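Local coordinates for adherence and virulence protein A (Streptococcus pneumoniae, PDB 6PON) that binds fibronectin and probably promotes adherence and virulence of the bacterium, at residues L15-N28 with L79-Q93. Sequence-based numbering, arbitrary orientation.
Sequences LRSELVNGRIQKIN and LRKYLQGALIESIEQ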
ATOM      1  N   LEU B  15      23.207  22.129  -1.971  1.00 24.95           N
ATOM      2  CA  LEU B  15      24.334  22.881  -1.435  1.00 28.53           C
ATOM      3  C   LEU B  15      25.626  22.152  -1.746  1.00 26.72           C
ATOM      4  O   LEU B  15      26.630  22.772  -2.101  1.00 26.38           O
ATOM      5  CB  LEU B  15      24.181  23.095   0.074  1.00 22.80           C
ATOM      6  CG  LEU B  15      22.938  23.824   0.602  1.00 25.22           C
ATOM      7  CD1 LEU B  15      22.922  23.885   2.128  1.00 19.03           C
ATOM      8  CD2 LEU B  15      22.831  25.203   0.022  1.00 20.84           C
ATOM      9  N   ARG B  16      25.595  20.822  -1.675  1.00 26.78           N
ATOM     10  CA  ARG B  16      26.779  20.035  -1.974  1.00 28.58           C
ATOM     11  C   ARG B  16      27.253  20.296  -3.397  1.00 35.68           C
ATOM     12  O   ARG B  16      28.407  20.701  -3.620  1.00 32.81           O
ATOM     13  CB  ARG B  16      26.471  18.559  -1.760  1.00 30.94           C
ATOM     14  CG  ARG B  16      27.677  17.685  -1.611  1.00 34.92           C
ATOM     15  CD  ARG B  16      27.245  16.248  -1.394  1.00 40.07           C
ATOM     16  NE  ARG B  16      26.725  16.011  -0.050  1.00 41.92           N
ATOM     17  CZ  ARG B  16      25.472  15.656   0.236  1.00 42.02           C
ATOM     18  NH1 ARG B  16      24.579  15.493  -0.728  1.00 44.34           N
ATOM     19  NH2 ARG B  16      25.111  15.456   1.499  1.00 36.74           N
ATOM     20  N   SER B  17      26.361  20.117  -4.375  1.00 27.83           N
ATOM     21  CA  SER B  17      26.797  20.211  -5.759  1.00 29.78           C
ATOM     22  C   SER B  17      27.066  21.652  -6.184  1.00 30.71           C
ATOM     23  O   SER B  17      27.774  21.872  -7.173  1.00 29.18           O
ATOM     24  CB  SER B  17      25.768  19.545  -6.686  1.00 28.97           C
ATOM     25  OG  SER B  17      24.798  20.459  -7.161  1.00 37.28           O
ATOM     26  N   GLU B  18      26.540  22.642  -5.473  1.00 32.68           N
ATOM     27  CA  GLU B  18      26.871  24.004  -5.870  1.00 31.86           C
ATOM     28  C   GLU B  18      28.121  24.532  -5.190  1.00 30.99           C
ATOM     29  O   GLU B  18      28.772  25.425  -5.740  1.00 33.19           O
ATOM     30  CB  GLU B  18      25.706  24.952  -5.603  1.00 30.47           C
ATOM     31  CG  GLU B  18      24.553  24.722  -6.546  1.00 39.60           C
ATOM     32  CD  GLU B  18      24.514  25.744  -7.670  1.00 41.21           C
ATOM     33  OE1 GLU B  18      24.503  25.318  -8.840  1.00 44.63           O
ATOM     34  OE2 GLU B  18      24.487  26.960  -7.408  1.00 45.89           O
ATOM     35  N   LEU B  19      28.512  23.965  -4.063  1.00 25.03           N
ATOM     36  CA  LEU B  19      29.480  24.610  -3.201  1.00 27.72           C
ATOM     37  C   LEU B  19      30.751  23.812  -2.961  1.00 27.02           C
ATOM     38  O   LEU B  19      31.798  24.427  -2.734  1.00 24.08           O
ATOM     39  CB  LEU B  19      28.830  24.941  -1.852  1.00 23.81           C
ATOM     40  CG  LEU B  19      27.690  25.951  -1.944  1.00 25.65           C
ATOM     41  CD1 LEU B  19      27.162  26.298  -0.560  1.00 19.40           C
ATOM     42  CD2 LEU B  19      28.152  27.197  -2.681  1.00 21.78           C
ATOM     43  N   VAL B  20      30.693  22.476  -2.993  1.00 24.69           N
ATOM     44  CA  VAL B  20      31.859  21.690  -2.613  1.00 29.14           C
ATOM     45  C   VAL B  20      33.019  22.063  -3.528  1.00 27.64           C
ATOM     46  O   VAL B  20      32.838  22.303  -4.726  1.00 25.37           O
ATOM     47  CB  VAL B  20      31.535  20.182  -2.633  1.00 30.18           C
ATOM     48  CG1 VAL B  20      32.789  19.322  -2.526  1.00 22.16           C
ATOM     49  CG2 VAL B  20      30.643  19.835  -1.472  1.00 27.71           C
ATOM     50  N   ASN B  21      34.209  22.186  -2.936  1.00 23.98           N
ATOM     51  CA  ASN B  21      35.440  22.634  -3.578  1.00 28.80           C
ATOM     52  C   ASN B  21      35.404  24.109  -3.931  1.00 29.58           C
ATOM     53  O   ASN B  21      36.304  24.594  -4.634  1.00 25.38           O
ATOM     54  CB  ASN B  21      35.780  21.818  -4.826  1.00 29.92           C
ATOM     55  CG  ASN B  21      36.165  20.408  -4.488  1.00 38.81           C
ATOM     56  OD1 ASN B  21      37.006  20.175  -3.615  1.00 43.22           O
ATOM     57  ND2 ASN B  21      35.539  19.450  -5.155  1.00 39.49           N
ATOM     58  N   GLY B  22      34.392  24.837  -3.465  1.00 27.18           N
ATOM     59  CA  GLY B  22      34.420  26.276  -3.539  1.00 24.92           C
ATOM     60  C   GLY B  22      35.353  26.869  -2.503  1.00 25.75           C
ATOM     61  O   GLY B  22      35.944  26.174  -1.671  1.00 26.39           O
ATOM     62  N   ARG B  23      35.481  28.192  -2.559  1.00 25.23           N
ATOM     63  CA  ARG B  23      36.322  28.947  -1.643  1.00 24.88           C
ATOM     64  C   ARG B  23      35.458  29.972  -0.940  1.00 25.67           C
ATOM     65  O   ARG B  23      34.686  30.678  -1.594  1.00 24.36           O
ATOM     66  CB  ARG B  23      37.464  29.645  -2.381  1.00 29.31           C
ATOM     67  CG  ARG B  23      38.577  28.717  -2.842  1.00 30.70           C
ATOM     68  CD  ARG B  23      39.484  28.306  -1.661  1.00 32.56           C
ATOM     69  NE  ARG B  23      40.509  27.335  -2.060  1.00 38.93           N
ATOM     70  CZ  ARG B  23      41.456  26.845  -1.252  1.00 38.20           C
ATOM     71  NH1 ARG B  23      41.528  27.223   0.022  1.00 27.25           N
ATOM     72  NH2 ARG B  23      42.340  25.966  -1.721  1.00 39.24           N
ATOM     73  N   ILE B  24      35.570  30.039   0.384  1.00 26.17           N
ATOM     74  CA  ILE B  24      34.858  31.050   1.156  1.00 22.30           C
ATOM     75  C   ILE B  24      35.629  32.352   1.042  1.00 26.31           C
ATOM     76  O   ILE B  24      36.797  32.422   1.437  1.00 24.33           O
ATOM     77  CB  ILE B  24      34.709  30.638   2.623  1.00 25.67           C
ATOM     78  CG1 ILE B  24      33.913  29.342   2.736  1.00 26.06           C
ATOM     79  CG2 ILE B  24      34.035  31.747   3.412  1.00 25.70           C
ATOM     80  CD1 ILE B  24      34.000  28.715   4.088  1.00 18.76           C
ATOM     81  N   GLN B  25      34.974  33.383   0.508  1.00 27.23           N
ATOM     82  CA  GLN B  25      35.615  34.656   0.234  1.00 25.98           C
ATOM     83  C   GLN B  25      35.228  35.758   1.198  1.00 25.00           C
ATOM     84  O   GLN B  25      35.966  36.741   1.312  1.00 31.28           O
ATOM     85  CB  GLN B  25      35.282  35.121  -1.194  1.00 30.05           C
ATOM     86  CG  GLN B  25      36.098  34.455  -2.294  1.00 27.68           C
ATOM     87  CD  GLN B  25      35.602  34.823  -3.680  1.00 39.56           C
ATOM     88  OE1 GLN B  25      34.426  35.133  -3.867  1.00 51.84           O
ATOM     89  NE2 GLN B  25      36.490  34.783  -4.659  1.00 41.88           N
ATOM     90  N   LYS B  26      34.096  35.640   1.882  1.00 24.56           N
ATOM     91  CA  LYS B  26      33.644  36.719   2.746  1.00 21.42           C
ATOM     92  C   LYS B  26      32.744  36.125   3.822  1.00 25.44           C
ATOM     93  O   LYS B  26      32.019  35.161   3.572  1.00 25.87           O
ATOM     94  CB  LYS B  26      32.927  37.805   1.932  1.00 22.55           C
ATOM     95  CG  LYS B  26      32.919  39.153   2.596  1.00 30.77           C
ATOM     96  CD  LYS B  26      32.113  40.189   1.806  1.00 39.85           C
ATOM     97  CE  LYS B  26      31.906  41.482   2.641  1.00 40.79           C
ATOM     98  NZ  LYS B  26      31.194  42.569   1.888  1.00 37.82           N
ATOM     99  N   ILE B  27      32.822  36.681   5.030  1.00 23.29           N
ATOM    100  CA  ILE B  27      32.136  36.128   6.188  1.00 20.61           C
ATOM    101  C   ILE B  27      31.578  37.295   6.993  1.00 21.81           C
ATOM    102  O   ILE B  27      32.342  38.135   7.483  1.00 24.68           O
ATOM    103  CB  ILE B  27      33.081  35.264   7.051  1.00 22.92           C
ATOM    104  CG1 ILE B  27      33.541  34.013   6.300  1.00 21.56           C
ATOM    105  CG2 ILE B  27      32.430  34.843   8.340  1.00 23.57           C
ATOM    106  CD1 ILE B  27      35.064  33.921   6.169  1.00 26.08           C
ATOM    107  N   ASN B  28      30.253  37.353   7.134  1.00 21.99           N
ATOM    108  CA  ASN B  28      29.593  38.415   7.887  1.00 18.61           C
ATOM    109  C   ASN B  28      28.450  37.852   8.724  1.00 23.60           C
ATOM    110  O   ASN B  28      27.938  36.754   8.472  1.00 23.61           O
ATOM    111  CB  ASN B  28      29.041  39.506   6.974  1.00 18.39           C
ATOM    112  CG  ASN B  28      30.115  40.157   6.145  1.00 24.05           C
ATOM    113  OD1 ASN B  28      30.460  39.661   5.075  1.00 26.97           O
ATOM    114  ND2 ASN B  28      30.671  41.264   6.643  1.00 25.79           N
ATOM    115  N   LEU B  79      35.800  33.292  13.329  1.00 21.75           N
ATOM    116  CA  LEU B  79      35.444  32.522  12.138  1.00 24.08           C
ATOM    117  C   LEU B  79      36.304  32.924  10.949  1.00 22.92           C
ATOM    118  O   LEU B  79      36.705  32.070  10.147  1.00 22.99           O
ATOM    119  CB  LEU B  79      33.951  32.677  11.807  1.00 19.73           C
ATOM    120  CG  LEU B  79      33.090  31.513  12.338  1.00 22.64           C
ATOM    121  CD1 LEU B  79      33.151  31.423  13.858  1.00 16.85           C
ATOM    122  CD2 LEU B  79      31.636  31.571  11.854  1.00 17.74           C
ATOM    123  N   ARG B  80      36.598  34.221  10.809  1.00 23.40           N
ATOM    124  CA  ARG B  80      37.414  34.648   9.680  1.00 23.80           C
ATOM    125  C   ARG B  80      38.808  34.044   9.763  1.00 23.85           C
ATOM    126  O   ARG B  80      39.319  33.504   8.774  1.00 25.96           O
ATOM    127  CB  ARG B  80      37.457  36.169   9.610  1.00 20.97           C
ATOM    128  CG  ARG B  80      36.114  36.761   9.142  1.00 21.63           C
ATOM    129  CD  ARG B  80      36.193  38.259   9.044  1.00 23.63           C
ATOM    130  NE  ARG B  80      34.971  38.873   8.552  1.00 19.95           N
ATOM    131  CZ  ARG B  80      34.758  40.182   8.604  1.00 26.46           C
ATOM    132  NH1 ARG B  80      35.688  40.972   9.123  1.00 25.24           N
ATOM    133  NH2 ARG B  80      33.632  40.701   8.137  1.00 29.39           N
ATOM    134  N   LYS B  81      39.403  34.065  10.957  1.00 23.97           N
ATOM    135  CA  LYS B  81      40.713  33.466  11.178  1.00 26.15           C
ATOM    136  C   LYS B  81      40.815  32.057  10.589  1.00 23.08           C
ATOM    137  O   LYS B  81      41.876  31.676  10.084  1.00 26.41           O
ATOM    138  CB  LYS B  81      41.011  33.463  12.685  1.00 24.70           C
ATOM    139  CG  LYS B  81      42.100  32.500  13.090  1.00 31.93           C
ATOM    140  CD  LYS B  81      42.681  32.814  14.457  1.00 33.93           C
ATOM    141  CE  LYS B  81      41.639  32.726  15.539  1.00 34.01           C
ATOM    142  NZ  LYS B  81      42.272  32.794  16.884  1.00 34.09           N
ATOM    143  N   TYR B  82      39.727  31.283  10.598  1.00 23.19           N
ATOM    144  CA  TYR B  82      39.768  29.944  10.014  1.00 23.81           C
ATOM    145  C   TYR B  82      39.104  29.839   8.655  1.00 25.25           C
ATOM    146  O   TYR B  82      39.492  28.975   7.863  1.00 29.67           O
ATOM    147  CB  TYR B  82      39.118  28.922  10.945  1.00 21.98           C
ATOM    148  CG  TYR B  82      39.830  28.813  12.258  1.00 22.74           C
ATOM    149  CD1 TYR B  82      40.966  28.022  12.402  1.00 24.62           C
ATOM    150  CD2 TYR B  82      39.386  29.524  13.352  1.00 23.90           C
ATOM    151  CE1 TYR B  82      41.628  27.927  13.633  1.00 22.74           C
ATOM    152  CE2 TYR B  82      40.030  29.448  14.571  1.00 26.71           C
ATOM    153  CZ  TYR B  82      41.148  28.648  14.710  1.00 28.30           C
ATOM    154  OH  TYR B  82      41.767  28.602  15.939  1.00 35.79           O
ATOM    155  N   LEU B  83      38.123  30.681   8.346  1.00 27.48           N
ATOM    156  CA  LEU B  83      37.321  30.454   7.148  1.00 23.10           C
ATOM    157  C   LEU B  83      37.700  31.350   5.979  1.00 29.89           C
ATOM    158  O   LEU B  83      37.399  30.992   4.829  1.00 26.43           O
ATOM    159  CB  LEU B  83      35.829  30.634   7.464  1.00 20.62           C
ATOM    160  CG  LEU B  83      35.270  29.636   8.475  1.00 22.90           C
ATOM    161  CD1 LEU B  83      33.791  29.874   8.729  1.00 22.57           C
ATOM    162  CD2 LEU B  83      35.533  28.199   7.997  1.00 22.43           C
ATOM    163  N   GLN B  84      38.355  32.493   6.240  1.00 26.22           N
ATOM    164  CA  GLN B  84      38.775  33.400   5.175  1.00 23.69           C
ATOM    165  C   GLN B  84      39.682  32.683   4.177  1.00 25.34           C
ATOM    166  O   GLN B  84      40.798  32.286   4.520  1.00 25.68           O
ATOM    167  CB  GLN B  84      39.487  34.614   5.765  1.00 23.20           C
ATOM    168  CG  GLN B  84      39.856  35.673   4.742  1.00 26.32           C
ATOM    169  CD  GLN B  84      38.647  36.324   4.097  1.00 27.28           C
ATOM    170  OE1 GLN B  84      37.819  36.930   4.772  1.00 30.44           O
ATOM    171  NE2 GLN B  84      38.536  36.190   2.783  1.00 24.87           N
ATOM    172  N   GLY B  85      39.207  32.487   2.950  1.00 25.13           N
ATOM    173  CA  GLY B  85      39.958  31.745   1.958  1.00 22.76           C
ATOM    174  C   GLY B  85      39.857  30.239   2.069  1.00 26.98           C
ATOM    175  O   GLY B  85      40.578  29.529   1.359  1.00 24.38           O
ATOM    176  N   ALA B  86      38.985  29.722   2.929  1.00 24.52           N
ATOM    177  CA  ALA B  86      38.978  28.291   3.157  1.00 25.96           C
ATOM    178  C   ALA B  86      38.386  27.552   1.957  1.00 27.67           C
ATOM    179  O   ALA B  86      37.634  28.106   1.156  1.00 26.18           O
ATOM    180  CB  ALA B  86      38.204  27.955   4.430  1.00 25.13           C
ATOM    181  N   LEU B  87      38.757  26.283   1.834  1.00 26.66           N
ATOM    182  CA  LEU B  87      38.228  25.400   0.810  1.00 28.10           C
ATOM    183  C   LEU B  87      37.129  24.547   1.433  1.00 25.25           C
ATOM    184  O   LEU B  87      37.280  24.044   2.550  1.00 22.65           O
ATOM    185  CB  LEU B  87      39.332  24.514   0.228  1.00 25.37           C
ATOM    186  CG  LEU B  87      38.828  23.374  -0.659  1.00 30.86           C
ATOM    187  CD1 LEU B  87      38.333  23.928  -1.988  1.00 31.41           C
ATOM    188  CD2 LEU B  87      39.880  22.293  -0.875  1.00 28.90           C
ATOM    189  N   ILE B  88      36.013  24.415   0.730  1.00 25.19           N
ATOM    190  CA  ILE B  88      34.873  23.668   1.246  1.00 21.66           C
ATOM    191  C   ILE B  88      35.049  22.214   0.839  1.00 25.67           C
ATOM    192  O   ILE B  88      34.972  21.878  -0.344  1.00 29.72           O
ATOM    193  CB  ILE B  88      33.550  24.250   0.745  1.00 24.88           C
ATOM    194  CG1 ILE B  88      33.314  25.610   1.404  1.00 21.55           C
ATOM    195  CG2 ILE B  88      32.398  23.309   1.071  1.00 26.10           C
ATOM    196  CD1 ILE B  88      32.147  26.358   0.865  1.00 25.95           C
ATOM    197  N   GLU B  89      35.291  21.344   1.816  1.00 22.97           N
ATOM    198  CA  GLU B  89      35.656  19.979   1.469  1.00 25.86           C
ATOM    199  C   GLU B  89      34.458  19.051   1.350  1.00 28.75           C
ATOM    200  O   GLU B  89      34.419  18.224   0.437  1.00 25.73           O
ATOM    201  CB  GLU B  89      36.655  19.434   2.485  1.00 28.10           C
ATOM    202  CG  GLU B  89      38.067  19.895   2.151  1.00 31.32           C
ATOM    203  CD  GLU B  89      39.084  19.517   3.195  1.00 37.01           C
ATOM    204  OE1 GLU B  89      38.688  19.194   4.343  1.00 33.81           O
ATOM    205  OE2 GLU B  89      40.287  19.548   2.856  1.00 37.67           O
ATOM    206  N   SER B  90      33.472  19.190   2.234  1.00 24.81           N
ATOM    207  CA  SER B  90      32.295  18.338   2.227  1.00 22.37           C
ATOM    208  C   SER B  90      31.153  19.092   2.897  1.00 28.38           C
ATOM    209  O   SER B  90      31.385  19.956   3.751  1.00 22.01           O
ATOM    210  CB  SER B  90      32.558  17.027   2.965  1.00 22.04           C
ATOM    211  OG  SER B  90      32.731  17.279   4.351  1.00 21.61           O
ATOM    212  N   ILE B  91      29.916  18.766   2.501  1.00 21.99           N
ATOM    213  CA  ILE B  91      28.725  19.333   3.126  1.00 22.04           C
ATOM    214  C   ILE B  91      27.771  18.184   3.405  1.00 22.77           C
ATOM    215  O   ILE B  91      27.301  17.525   2.472  1.00 25.16           O
ATOM    216  CB  ILE B  91      28.047  20.404   2.251  1.00 24.07           C
ATOM    217  CG1 ILE B  91      28.985  21.582   2.001  1.00 19.97           C
ATOM    218  CG2 ILE B  91      26.761  20.902   2.907  1.00 18.52           C
ATOM    219  CD1 ILE B  91      28.446  22.551   0.989  1.00 19.86           C
ATOM    220  N   GLU B  92      27.470  17.954   4.682  1.00 19.61           N
ATOM    221  CA  GLU B  92      26.846  16.702   5.086  1.00 25.15           C
ATOM    222  C   GLU B  92      25.749  16.961   6.102  1.00 23.78           C
ATOM    223  O   GLU B  92      25.957  17.686   7.083  1.00 20.15           O
ATOM    224  CB  GLU B  92      27.880  15.721   5.676  1.00 23.73           C
ATOM    225  CG  GLU B  92      29.071  15.375   4.764  1.00 24.41           C
ATOM    226  CD  GLU B  92      28.661  14.646   3.487  1.00 28.29           C
ATOM    227  OE1 GLU B  92      27.511  14.153   3.415  1.00 32.67           O
ATOM    228  OE2 GLU B  92      29.480  14.576   2.544  1.00 30.93           O
ATOM    229  N   GLN B  93      24.589  16.355   5.863  1.00 23.66           N
ATOM    230  CA  GLN B  93      23.563  16.240   6.888  1.00 21.75           C
ATOM    231  C   GLN B  93      23.916  15.089   7.822  1.00 21.64           C
ATOM    232  O   GLN B  93      24.388  14.038   7.379  1.00 24.81           O
ATOM    233  CB  GLN B  93      22.199  16.000   6.238  1.00 20.55           C
ATOM    234  CG  GLN B  93      21.045  15.859   7.195  1.00 19.95           C
ATOM    235  CD  GLN B  93      19.742  15.608   6.471  1.00 22.87           C
ATOM    236  OE1 GLN B  93      19.730  15.284   5.277  1.00 21.52           O
ATOM    237  NE2 GLN B  93      18.634  15.777   7.181  1.00 20.12           N
TER
HETATM  238  O   HOH W   1      29.804  16.455   0.776  1.00 24.48           O
HETATM  239  O   HOH W   2      36.092  17.854  -1.554  1.00 32.77           O
HETATM  240  O   HOH W   3      35.291  37.884   5.601  1.00 21.21           O
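Ile24 and Ile88 cross at about a right angle in the apolar centre, Ile24 CG1 lying 3.9 Å from Ile88 CD1. The far end of Ile24 also meets Leu83 and Ala86. Two further isoleucines flank this core, each from an outermost strand of its own antiparallel sheet and each reaching the helix that precedes the other strand. Ile27 sets its CD1 3.6 Å from CB of Leu83 on helix 74-83; Ile91 sends CD1 to CB of Leu19, 3.7 Å away, on helix 5-19. The two helix-turn-strand units thus pack antiparallel, helix against strand at both ends, with a type II turn in each unit. Between them the backbones meet in a single bridge, Arg23 with Leu87: Ile88 N donates to Gly22 O and Ile24 N to Ala86 O, while Asn21 N and Gly85 N add bonds to Ile88 O and Ile24 O.

Further out, Arg23 lays one guanidinium face over CB of Leu87, and its NH1 reaches Gly85 O at 2.8 Å; a bend at chi2 (-76°) brings the group over Leu87. Arg80, extended from CG to NE, grips Ile27 O side-on through NE and NH2, both at 2.9 Å, with the carbonyl oxygen in the guanidinium plane. Gln84 NE2 comes to Gln25 O from above the carbonyl plane, 3.0 Å away. At the other end Arg16 NE donates to Ile91 O, which lies 30° out of the guanidinium plane, and NH2 makes a salt bridge to Glu92 OE1 whose hydrogen bond is weak; its NH1 pairs with Glu13. A water links Ile91 N to Glu92 OE2. The paired in-plane bonds should restrict rotation of the Arg80 guanidinium, whereas Arg16 holds its carbonyl more loosely and probably shares its charge between Glu13 and Glu92.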